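Local coordinates for L-amino acid deaminase (Proteus vulgaris, PDB 5HXW), which binds FAD and probably catalyses the oxidative deamination of L-amino acids as a membrane-bound flavoprotein oxidoreductase, at residues R298-V304 / P325-N331; G312-L316 / A395-D399; A360-L364 / D388-G392. All blocks are in the same frame, centred on the assembly; numbering follows the deposited sequence.

Interaction 1 of 3, residues R298-V304 / P325-N331. With 16A (cetyl-trimethyl-ammonium), chain I; 16A (cetyl-trimethyl-ammonium), chain J.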
# COMPACT_ATOMS: atom_id res chain seq x y z
N ARG A 298 -7.69 2.82 -14.78
CA ARG A 298 -8.51 2.62 -13.58
C ARG A 298 -8.73 1.14 -13.25
O ARG A 298 -8.98 0.80 -12.09
CB ARG A 298 -9.85 3.38 -13.68
CG ARG A 298 -10.91 2.72 -14.54
CD ARG A 298 -12.22 3.51 -14.55
NE ARG A 298 -12.33 4.39 -15.71
CZ ARG A 298 -12.74 4.01 -16.93
NH1 ARG A 298 -12.80 4.91 -17.91
NH2 ARG A 298 -13.08 2.75 -17.17
N VAL A 299 -8.60 0.29 -14.27
CA VAL A 299 -9.00 -1.13 -14.22
C VAL A 299 -8.16 -1.98 -13.25
O VAL A 299 -6.94 -2.09 -13.40
CB VAL A 299 -9.02 -1.75 -15.65
CG1 VAL A 299 -9.34 -3.24 -15.61
CG2 VAL A 299 -10.02 -1.03 -16.53
N ILE A 300 -8.85 -2.56 -12.27
CA ILE A 300 -8.27 -3.53 -11.33
C ILE A 300 -8.66 -4.94 -11.79
O ILE A 300 -9.84 -5.23 -12.01
CB ILE A 300 -8.75 -3.29 -9.87
CG1 ILE A 300 -8.54 -1.83 -9.42
CG2 ILE A 300 -8.12 -4.29 -8.90
CD1 ILE A 300 -7.10 -1.38 -9.22
N VAL A 301 -7.66 -5.81 -11.94
CA VAL A 301 -7.87 -7.19 -12.37
C VAL A 301 -7.81 -8.11 -11.15
O VAL A 301 -6.79 -8.19 -10.47
CB VAL A 301 -6.84 -7.61 -13.46
CG1 VAL A 301 -6.85 -9.12 -13.69
CG2 VAL A 301 -7.13 -6.90 -14.77
N ALA A 302 -8.93 -8.80 -10.87
CA ALA A 302 -8.97 -9.82 -9.82
C ALA A 302 -8.88 -11.23 -10.43
O ALA A 302 -9.85 -11.69 -11.04
CB ALA A 302 -10.21 -9.66 -8.95
N PRO A 303 -7.72 -11.90 -10.27
CA PRO A 303 -7.59 -13.27 -10.78
C PRO A 303 -8.36 -14.27 -9.92
O PRO A 303 -8.47 -14.08 -8.71
CB PRO A 303 -6.09 -13.55 -10.71
CG PRO A 303 -5.58 -12.64 -9.64
CD PRO A 303 -6.47 -11.43 -9.62
N VAL A 304 -8.90 -15.30 -10.56
CA VAL A 304 -9.59 -16.39 -9.88
C VAL A 304 -8.55 -17.25 -9.16
O VAL A 304 -7.62 -17.77 -9.80
CB VAL A 304 -10.43 -17.25 -10.85
CG1 VAL A 304 -11.15 -18.38 -10.13
CG2 VAL A 304 -11.44 -16.38 -11.59
N PRO A 325 -14.10 -0.74 -11.24
CA PRO A 325 -13.33 -1.20 -12.38
C PRO A 325 -12.76 -2.63 -12.28
O PRO A 325 -11.77 -2.93 -12.96
CB PRO A 325 -12.20 -0.17 -12.44
CG PRO A 325 -12.01 0.28 -11.01
CD PRO A 325 -13.20 -0.19 -10.20
N VAL A 326 -13.38 -3.48 -11.47
CA VAL A 326 -12.86 -4.84 -11.26
C VAL A 326 -13.31 -5.82 -12.35
O VAL A 326 -14.50 -6.02 -12.57
CB VAL A 326 -13.12 -5.38 -9.83
CG1 VAL A 326 -12.83 -6.87 -9.72
CG2 VAL A 326 -12.24 -4.64 -8.83
N HIS A 327 -12.32 -6.38 -13.05
CA HIS A 327 -12.52 -7.48 -13.99
C HIS A 327 -12.09 -8.81 -13.38
O HIS A 327 -10.99 -8.92 -12.83
CB HIS A 327 -11.77 -7.25 -15.31
CG HIS A 327 -12.44 -6.29 -16.24
ND1 HIS A 327 -11.77 -5.26 -16.85
CD2 HIS A 327 -13.72 -6.21 -16.67
CE1 HIS A 327 -12.60 -4.58 -17.61
NE2 HIS A 327 -13.80 -5.14 -17.52
N ILE A 328 -12.98 -9.80 -13.48
CA ILE A 328 -12.68 -11.18 -13.10
C ILE A 328 -11.87 -11.79 -14.24
O ILE A 328 -12.25 -11.70 -15.41
CB ILE A 328 -13.98 -12.00 -12.83
CG1 ILE A 328 -14.85 -11.36 -11.71
CG2 ILE A 328 -13.69 -13.47 -12.56
CD1 ILE A 328 -14.19 -11.18 -10.36
N SER A 329 -10.74 -12.39 -13.88
CA SER A 329 -9.81 -12.94 -14.86
C SER A 329 -9.39 -14.36 -14.51
O SER A 329 -9.14 -14.68 -13.35
CB SER A 329 -8.58 -12.04 -14.98
OG SER A 329 -7.65 -12.56 -15.92
N LEU A 330 -9.32 -15.21 -15.54
CA LEU A 330 -8.80 -16.56 -15.39
C LEU A 330 -7.42 -16.65 -16.01
O LEU A 330 -7.25 -16.44 -17.22
CB LEU A 330 -9.75 -17.60 -16.00
CG LEU A 330 -9.34 -19.08 -15.83
CD1 LEU A 330 -9.64 -19.59 -14.43
CD2 LEU A 330 -10.03 -19.94 -16.87
N ASN A 331 -6.43 -16.97 -15.18
CA ASN A 331 -5.04 -17.12 -15.61
C ASN A 331 -4.29 -18.17 -14.78
O ASN A 331 -4.91 -19.02 -14.15
CB ASN A 331 -4.32 -15.77 -15.64
CG ASN A 331 -4.27 -15.11 -14.27
OD1 ASN A 331 -3.94 -15.74 -13.28
ND2 ASN A 331 -4.60 -13.82 -14.23
C1 16A I . -17.20 -24.52 -14.82
C2 16A I . -16.91 -25.26 -13.53
C3 16A I . -15.71 -26.17 -13.67
C4 16A I . -15.32 -26.75 -12.32
C5 16A I . -13.81 -26.94 -12.20
C6 16A I . -13.21 -26.02 -11.12
C7 16A I . -11.78 -26.44 -10.76
C8 16A I . -10.73 -25.85 -11.71
C9 16A I . -10.13 -26.94 -12.62
C10 16A I . -8.86 -26.46 -13.32
C11 16A I . -9.16 -25.73 -14.63
C12 16A I . -7.88 -25.26 -15.30
C13 16A I . -7.85 -23.75 -15.49
C14 16A I . -6.51 -23.32 -16.07
C15 16A I . -6.39 -21.81 -16.17
C16 16A I . -4.92 -21.38 -16.37
N1 16A I . -4.56 -20.69 -17.64
C17 16A I . -4.50 -21.66 -18.73
C18 16A I . -5.51 -19.63 -18.02
C19 16A I . -3.22 -20.10 -17.54
C1 16A J . -16.96 -13.57 -7.41
C2 16A J . -15.52 -13.30 -7.03
C3 16A J . -15.32 -11.84 -6.67
C4 16A J . -13.84 -11.54 -6.46
C5 16A J . -13.55 -10.05 -6.64
C6 16A J . -12.40 -9.61 -5.74
C7 16A J . -12.26 -8.10 -5.74
C8 16A J . -10.81 -7.69 -5.53
C9 16A J . -10.72 -6.41 -4.72
C10 16A J . -10.14 -5.27 -5.56
C11 16A J . -10.83 -3.94 -5.25
C12 16A J . -9.93 -3.05 -4.40
C13 16A J . -9.61 -1.74 -5.11
C14 16A J . -8.45 -1.03 -4.42
C15 16A J . -7.49 -0.42 -5.44
C16 16A J . -6.87 0.87 -4.90
N1 16A J . -5.50 1.21 -5.37
C17 16A J . -5.16 2.53 -4.83
C18 16A J . -4.48 0.27 -4.87
C19 16A J . -5.40 1.30 -6.83
O HOH W 1 -6.78 -16.88 -12.48

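Interaction 2 of 3, residues G312-L316 / A395-D399. With 16A (cetyl-trimethyl-ammonium), chain J.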
# COMPACT_ATOMS: atom_id res chain seq x y z
N GLY A 312 -15.40 -15.63 -1.95
CA GLY A 312 -15.54 -14.64 -3.01
C GLY A 312 -16.93 -14.05 -3.14
O GLY A 312 -17.10 -13.00 -3.77
N TYR A 313 -17.92 -14.73 -2.54
CA TYR A 313 -19.30 -14.23 -2.49
C TYR A 313 -19.42 -12.94 -1.66
O TYR A 313 -20.27 -12.09 -1.94
CB TYR A 313 -20.27 -15.30 -1.97
CG TYR A 313 -20.25 -15.56 -0.47
CD1 TYR A 313 -19.35 -16.48 0.09
CD2 TYR A 313 -21.14 -14.90 0.39
CE1 TYR A 313 -19.33 -16.72 1.46
CE2 TYR A 313 -21.13 -15.13 1.76
CZ TYR A 313 -20.23 -16.04 2.29
OH TYR A 313 -20.22 -16.27 3.65
N LYS A 314 -18.54 -12.81 -0.66
CA LYS A 314 -18.46 -11.62 0.20
C LYS A 314 -17.97 -10.37 -0.54
O LYS A 314 -18.16 -9.25 -0.06
CB LYS A 314 -17.55 -11.90 1.40
CG LYS A 314 -18.10 -12.90 2.40
CD LYS A 314 -17.06 -13.23 3.45
CE LYS A 314 -17.58 -14.24 4.46
NZ LYS A 314 -16.53 -14.59 5.45
N TYR A 315 -17.36 -10.58 -1.71
CA TYR A 315 -16.81 -9.50 -2.53
C TYR A 315 -17.76 -9.03 -3.63
O TYR A 315 -17.42 -8.14 -4.42
CB TYR A 315 -15.48 -9.95 -3.17
CG TYR A 315 -14.33 -10.09 -2.21
CD1 TYR A 315 -14.24 -11.18 -1.34
CD2 TYR A 315 -13.30 -9.14 -2.18
CE1 TYR A 315 -13.17 -11.31 -0.46
CE2 TYR A 315 -12.23 -9.26 -1.30
CZ TYR A 315 -12.17 -10.35 -0.45
OH TYR A 315 -11.11 -10.49 0.42
N LEU A 316 -18.96 -9.62 -3.67
CA LEU A 316 -19.97 -9.30 -4.69
C LEU A 316 -20.56 -7.87 -4.65
O LEU A 316 -20.83 -7.31 -5.71
CB LEU A 316 -21.09 -10.36 -4.73
CG LEU A 316 -20.77 -11.74 -5.33
CD1 LEU A 316 -21.85 -12.74 -4.94
CD2 LEU A 316 -20.61 -11.68 -6.85
N ALA A 395 -3.62 -7.40 -2.08
CA ALA A 395 -4.52 -8.34 -1.41
C ALA A 395 -5.49 -7.51 -0.57
O ALA A 395 -5.07 -6.78 0.33
CB ALA A 395 -3.75 -9.33 -0.55
N ILE A 396 -6.77 -7.61 -0.91
CA ILE A 396 -7.82 -6.75 -0.35
C ILE A 396 -8.87 -7.58 0.39
O ILE A 396 -9.29 -8.64 -0.10
CB ILE A 396 -8.45 -5.87 -1.48
CG1 ILE A 396 -7.38 -5.01 -2.21
CG2 ILE A 396 -9.59 -4.99 -0.97
CD1 ILE A 396 -6.59 -4.04 -1.35
N ALA A 397 -9.27 -7.10 1.57
CA ALA A 397 -10.34 -7.67 2.38
C ALA A 397 -11.73 -7.32 1.80
O ALA A 397 -11.83 -6.35 1.05
CB ALA A 397 -10.21 -7.18 3.81
N PRO A 398 -12.80 -8.09 2.14
CA PRO A 398 -14.16 -7.86 1.60
C PRO A 398 -14.71 -6.42 1.65
O PRO A 398 -15.40 -6.01 0.72
CB PRO A 398 -15.03 -8.78 2.46
CG PRO A 398 -14.14 -9.91 2.80
CD PRO A 398 -12.76 -9.32 2.97
N ASP A 399 -14.41 -5.68 2.72
CA ASP A 399 -14.91 -4.31 2.88
C ASP A 399 -13.91 -3.23 2.43
O ASP A 399 -14.15 -2.03 2.65
CB ASP A 399 -15.41 -4.05 4.32
CG ASP A 399 -14.33 -4.26 5.39
OD1 ASP A 399 -13.12 -4.37 5.07
OD2 ASP A 399 -14.71 -4.30 6.58
C1 16A J . -16.96 -13.57 -7.41
C2 16A J . -15.52 -13.30 -7.03
C3 16A J . -15.32 -11.84 -6.67
C4 16A J . -13.84 -11.54 -6.46
C5 16A J . -13.55 -10.05 -6.64
C6 16A J . -12.40 -9.61 -5.74
C7 16A J . -12.26 -8.10 -5.74
C8 16A J . -10.81 -7.69 -5.53
C9 16A J . -10.72 -6.41 -4.72
C10 16A J . -10.14 -5.27 -5.56
C11 16A J . -10.83 -3.94 -5.25
C12 16A J . -9.93 -3.05 -4.40
C13 16A J . -9.61 -1.74 -5.11
C14 16A J . -8.45 -1.03 -4.42
C15 16A J . -7.49 -0.42 -5.44
C16 16A J . -6.87 0.87 -4.90
N1 16A J . -5.50 1.21 -5.37
C17 16A J . -5.16 2.53 -4.83
C18 16A J . -4.48 0.27 -4.87
C19 16A J . -5.40 1.30 -6.83

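Interaction 3 of 3, residues A360-L364 / D388-G392. With FAD (flavin-adenine dinucleotide), chain G.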
# COMPACT_ATOMS: atom_id res chain seq x y z
N ALA A 360 4.56 -11.69 -12.39
CA ALA A 360 3.40 -11.09 -13.07
C ALA A 360 3.81 -9.94 -14.00
O ALA A 360 4.57 -9.06 -13.61
CB ALA A 360 2.37 -10.63 -12.06
N LEU A 361 3.29 -9.98 -15.23
CA LEU A 361 3.63 -8.98 -16.25
C LEU A 361 2.54 -7.92 -16.44
O LEU A 361 1.35 -8.23 -16.33
CB LEU A 361 3.93 -9.66 -17.59
CG LEU A 361 5.17 -10.56 -17.74
CD1 LEU A 361 5.14 -11.27 -19.08
CD2 LEU A 361 6.48 -9.79 -17.56
N PRO A 362 2.94 -6.66 -16.73
CA PRO A 362 1.97 -5.62 -17.08
C PRO A 362 1.24 -5.92 -18.39
O PRO A 362 1.85 -6.44 -19.34
CB PRO A 362 2.84 -4.37 -17.24
CG PRO A 362 4.23 -4.88 -17.46
CD PRO A 362 4.30 -6.10 -16.61
N ASP A 363 -0.05 -5.59 -18.43
CA ASP A 363 -0.86 -5.67 -19.64
C ASP A 363 -0.46 -4.52 -20.57
O ASP A 363 -0.83 -3.36 -20.33
CB ASP A 363 -2.35 -5.63 -19.27
CG ASP A 363 -3.28 -5.96 -20.45
OD1 ASP A 363 -2.81 -6.12 -21.60
OD2 ASP A 363 -4.50 -6.04 -20.21
N LEU A 364 0.31 -4.85 -21.61
CA LEU A 364 0.89 -3.85 -22.51
C LEU A 364 -0.10 -3.16 -23.47
O LEU A 364 0.02 -1.95 -23.67
CB LEU A 364 2.12 -4.39 -23.27
CG LEU A 364 3.39 -4.79 -22.50
CD1 LEU A 364 4.42 -5.41 -23.44
CD2 LEU A 364 4.02 -3.61 -21.76
N ASP A 388 9.29 3.18 -17.62
CA ASP A 388 9.08 1.88 -16.97
C ASP A 388 7.61 1.45 -16.98
O ASP A 388 6.71 2.28 -16.87
CB ASP A 388 9.61 1.92 -15.53
CG ASP A 388 9.93 0.53 -14.97
OD1 ASP A 388 9.76 -0.50 -15.67
OD2 ASP A 388 10.36 0.46 -13.80
N GLN A 389 7.40 0.14 -17.12
CA GLN A 389 6.07 -0.48 -17.11
C GLN A 389 6.08 -1.74 -16.25
O GLN A 389 6.91 -2.63 -16.46
CB GLN A 389 5.62 -0.84 -18.53
CG GLN A 389 5.26 0.34 -19.42
CD GLN A 389 4.86 -0.09 -20.82
OE1 GLN A 389 5.63 -0.72 -21.54
NE2 GLN A 389 3.65 0.26 -21.22
N TRP A 390 5.17 -1.79 -15.27
CA TRP A 390 5.10 -2.93 -14.35
C TRP A 390 3.67 -3.29 -13.94
O TRP A 390 2.72 -2.52 -14.19
CB TRP A 390 5.97 -2.68 -13.11
CG TRP A 390 5.46 -1.58 -12.22
CD1 TRP A 390 4.60 -1.72 -11.17
CD2 TRP A 390 5.78 -0.18 -12.30
NE1 TRP A 390 4.35 -0.50 -10.59
CE2 TRP A 390 5.07 0.46 -11.25
CE3 TRP A 390 6.59 0.59 -13.14
CZ2 TRP A 390 5.14 1.85 -11.03
CZ3 TRP A 390 6.67 1.97 -12.92
CH2 TRP A 390 5.95 2.58 -11.87
N SER A 391 3.52 -4.47 -13.34
CA SER A 391 2.28 -4.89 -12.69
C SER A 391 2.45 -4.85 -11.17
O SER A 391 3.52 -5.16 -10.65
CB SER A 391 1.91 -6.29 -13.15
OG SER A 391 0.66 -6.69 -12.61
N GLY A 392 1.39 -4.45 -10.47
CA GLY A 392 1.39 -4.42 -9.01
C GLY A 392 0.30 -5.28 -8.40
O GLY A 392 -0.88 -5.14 -8.76
PA FAD G . 4.61 -5.05 0.72
O1A FAD G . 4.35 -6.01 -0.42
O2A FAD G . 5.16 -3.70 0.40
O5B FAD G . 5.59 -5.76 1.76
C5B FAD G . 5.42 -7.12 2.13
C4B FAD G . 6.79 -7.77 2.14
O4B FAD G . 6.77 -8.94 2.96
C3B FAD G . 7.21 -8.22 0.75
O3B FAD G . 8.44 -7.56 0.45
C2B FAD G . 7.39 -9.73 0.87
O2B FAD G . 8.51 -10.21 0.13
C1B FAD G . 7.58 -9.94 2.36
N9A FAD G . 7.17 -11.27 2.85
C8A FAD G . 5.98 -11.87 2.67
N7A FAD G . 5.94 -13.08 3.27
C5A FAD G . 7.13 -13.27 3.87
C6A FAD G . 7.75 -14.33 4.68
N6A FAD G . 7.06 -15.45 4.97
N1A FAD G . 9.02 -14.14 5.12
C2A FAD G . 9.72 -13.02 4.84
N3A FAD G . 9.21 -12.01 4.10
C4A FAD G . 7.94 -12.07 3.60
N1 FAD G . -0.89 3.16 -1.81
C2 FAD G . -1.05 4.50 -1.67
O2 FAD G . -1.05 4.97 -0.51
N3 FAD G . -1.20 5.32 -2.73
C4 FAD G . -1.21 4.87 -4.00
O4 FAD G . -1.35 5.66 -4.96
C4X FAD G . -1.04 3.41 -4.23
N5 FAD G . -1.03 2.86 -5.47
C5X FAD G . -0.88 1.52 -5.66
C6 FAD G . -0.87 0.97 -6.95
C7 FAD G . -0.71 -0.40 -7.14
C7M FAD G . -0.70 -0.95 -8.55
C8 FAD G . -0.53 -1.30 -5.96
C8M FAD G . -0.34 -2.78 -6.06
C9 FAD G . -0.54 -0.75 -4.68
C9A FAD G . -0.71 0.61 -4.48
N10 FAD G . -0.70 1.16 -3.17
C10 FAD G . -0.88 2.56 -3.02
C1' FAD G . -0.57 0.30 -1.99
C2' FAD G . 0.78 0.12 -1.34
O2' FAD G . 1.74 -0.28 -2.32
C3' FAD G . 0.63 -1.00 -0.31
O3' FAD G . -0.62 -0.90 0.41
C4' FAD G . 1.80 -1.04 0.66
O4' FAD G . 3.05 -1.20 -0.03
C5' FAD G . 1.60 -2.21 1.61
O5' FAD G . 2.83 -2.45 2.28
P FAD G . 3.16 -3.90 2.87
O1P FAD G . 4.49 -3.76 3.56
O2P FAD G . 1.98 -4.39 3.65
O3P FAD G . 3.26 -4.86 1.57

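Interaction 1 of 3, residues R298-V304 / P325-N331
Ile300, Ala302 and Val304 are joined by five backbone hydrogen bonds to Pro325, His327 and Ser329. The two strands run parallel. Ile300 N donates to Pro325 O, and His327 N returns a bond to Ile300 O at 2.9 Å. Ala302 N then donates to His327 O at 2.8 Å, and Ser329 N to Ala302 O. Val304 N closes the series on Ser329 O at 2.9 Å. Val301 turns its backbone polar groups the other way and pairs with Tyr260 of strand 257-266. Past the last bond, one water accepts from Asn331 N at 2.7 Å and lies 2.9 Å from Val304 O. Asn331 OD1 caps Gln333 N at the start of helix 332-339, and its reach to the water is weak.

Ile300, Ala302, Val326 and Ile328 share one face of the sheet. Ala302 CB lies 3.9 Å from Val326 CG1, and a cetyl-trimethyl-ammonium tail runs over this face. On the other face Val301 CG1 touches Ser329 CB at 3.6 Å. There too His327 meets Val299 CG1, which a chi1 of 176° sets anti to the backbone N; the methyl approaches the ring obliquely. The contact pairs the two parallel strands of a beta-alpha-beta unit (strand 293-303, helix 308-311, strand 326-329), and its apolar face lines a detergent site.

Interaction 2 of 3, residues G312-L316 / A395-D399
The ring of Tyr315 has Pro398 over one face and the carbonyl oxygen of Ile396 at its edge, in the ring plane. Pro398 CA stands 3.9 Å from the ring centroid and 17° off the ring normal, a CH-pi contact offset toward the rim. The proline ring continues along the hydroxyl end, with Pro398 CD 3.6 Å from Tyr315 CZ. The tail of a cetyl-trimethyl-ammonium molecule meets the tyrosine obliquely, its C6 lying 3.7 Å from Tyr315 CD2.

Tyr315 OH donates to Ile396 O at 2.6 Å. The hydroxyl lies in the carbonyl plane, on a lone pair, with a C=O...O angle of 139°. Pro398 N, close to the hydroxyl, is an imide nitrogen without a proton and takes no bond. A chi1 of -71° sets the tyrosine CG anti to its carbonyl carbon, and the ring end reaches the other segment from there. In the backbone, Tyr315 N bonds back to Gly312 O in a turn after helix 308-311. Lys314 adds a looser touch, its CB 4.1 Å from Pro398 CB.

Ile396 ends strand 386-396, where it pairs with Leu257. Its CG1 lies 3.9 Å from C12 of the same detergent. Pro398 also rests on Phe454 at the chain terminus. The tyrosine thus has two chemical roles. Its hydroxyl satisfies a strand-end carbonyl within a buried contact, while its carbon surface offers the detergent tail an apolar wall.

Interaction 3 of 3, residues A360-L364 / D388-G392
Gln389 and Ser391 meet Pro362 and its neighbours on one side of strand 386-396, which belongs to the large mixed sheet of this FAD-dependent oxidoreductase fold. The opposing piece is the loop that leads into helix 364-377, with Asp363 at the N-cap position. The touching parts run 136° apart. The fit rests on packing, without bonds from one segment to the other.

Asp388 comes first in the strand. It makes no contact with the loop, but its OD1 receives a weak bond, 2.8 Å long, from Gln389 N. Gln389 follows, with CB toward the loop. A chi1 of -72° sets its CG anti to the carbonyl carbon, and the chain then extends to lie across Leu364 at about a right angle. Leu364 CD2 is 3.7 Å from Gln389 CD. The amide NE2 makes a weak hydrogen bond to Gln264 OE1 in strand 257-266.

Trp390 points its CB away from the loop, and its NE1 bonds to Arg78 O. Its backbone still serves the contact, since Pro362 CB sits 3.6 Å from Trp390 C. The proline ring also covers the peptide before it, with CG 3.6 Å from Gln389 O.

Ser391 turns its CB back to the loop. That atom rests against the Leu361-Pro362 peptide, 3.7 Å from Leu361 C and equally far from Pro362 N. The backbone of Asp388, Trp390 and Gly392 pairs antiparallel with strand 257-266, on Leu265, Gln263 and Gln261 in turn.

Gly392 leaves the loop behind and reaches the cofactor: its carbonyl carbon C lies 3.5 Å from the flavin methyl C8M.

All three interactions belong to one FAD-dependent oxidoreductase fold and reach its large mixed sheet. Interactions 2 and 3 share strand 386-396, 3 on its earlier part and 2 at its end, with centres 24 Å apart. Interaction 1 is about 13 Å from interaction 2 and 14 Å from interaction 3, centre to centre. Along the chain, interactions 1 and 2 alternate their segments. Interaction 1 closes before interaction 3 opens, and 3 is nested within the loop closed by 2. Interactions 1 and 2 border the same detergent molecule, while 3 touches FAD. Strand 386-396 therefore spans from the flavin to the detergent site.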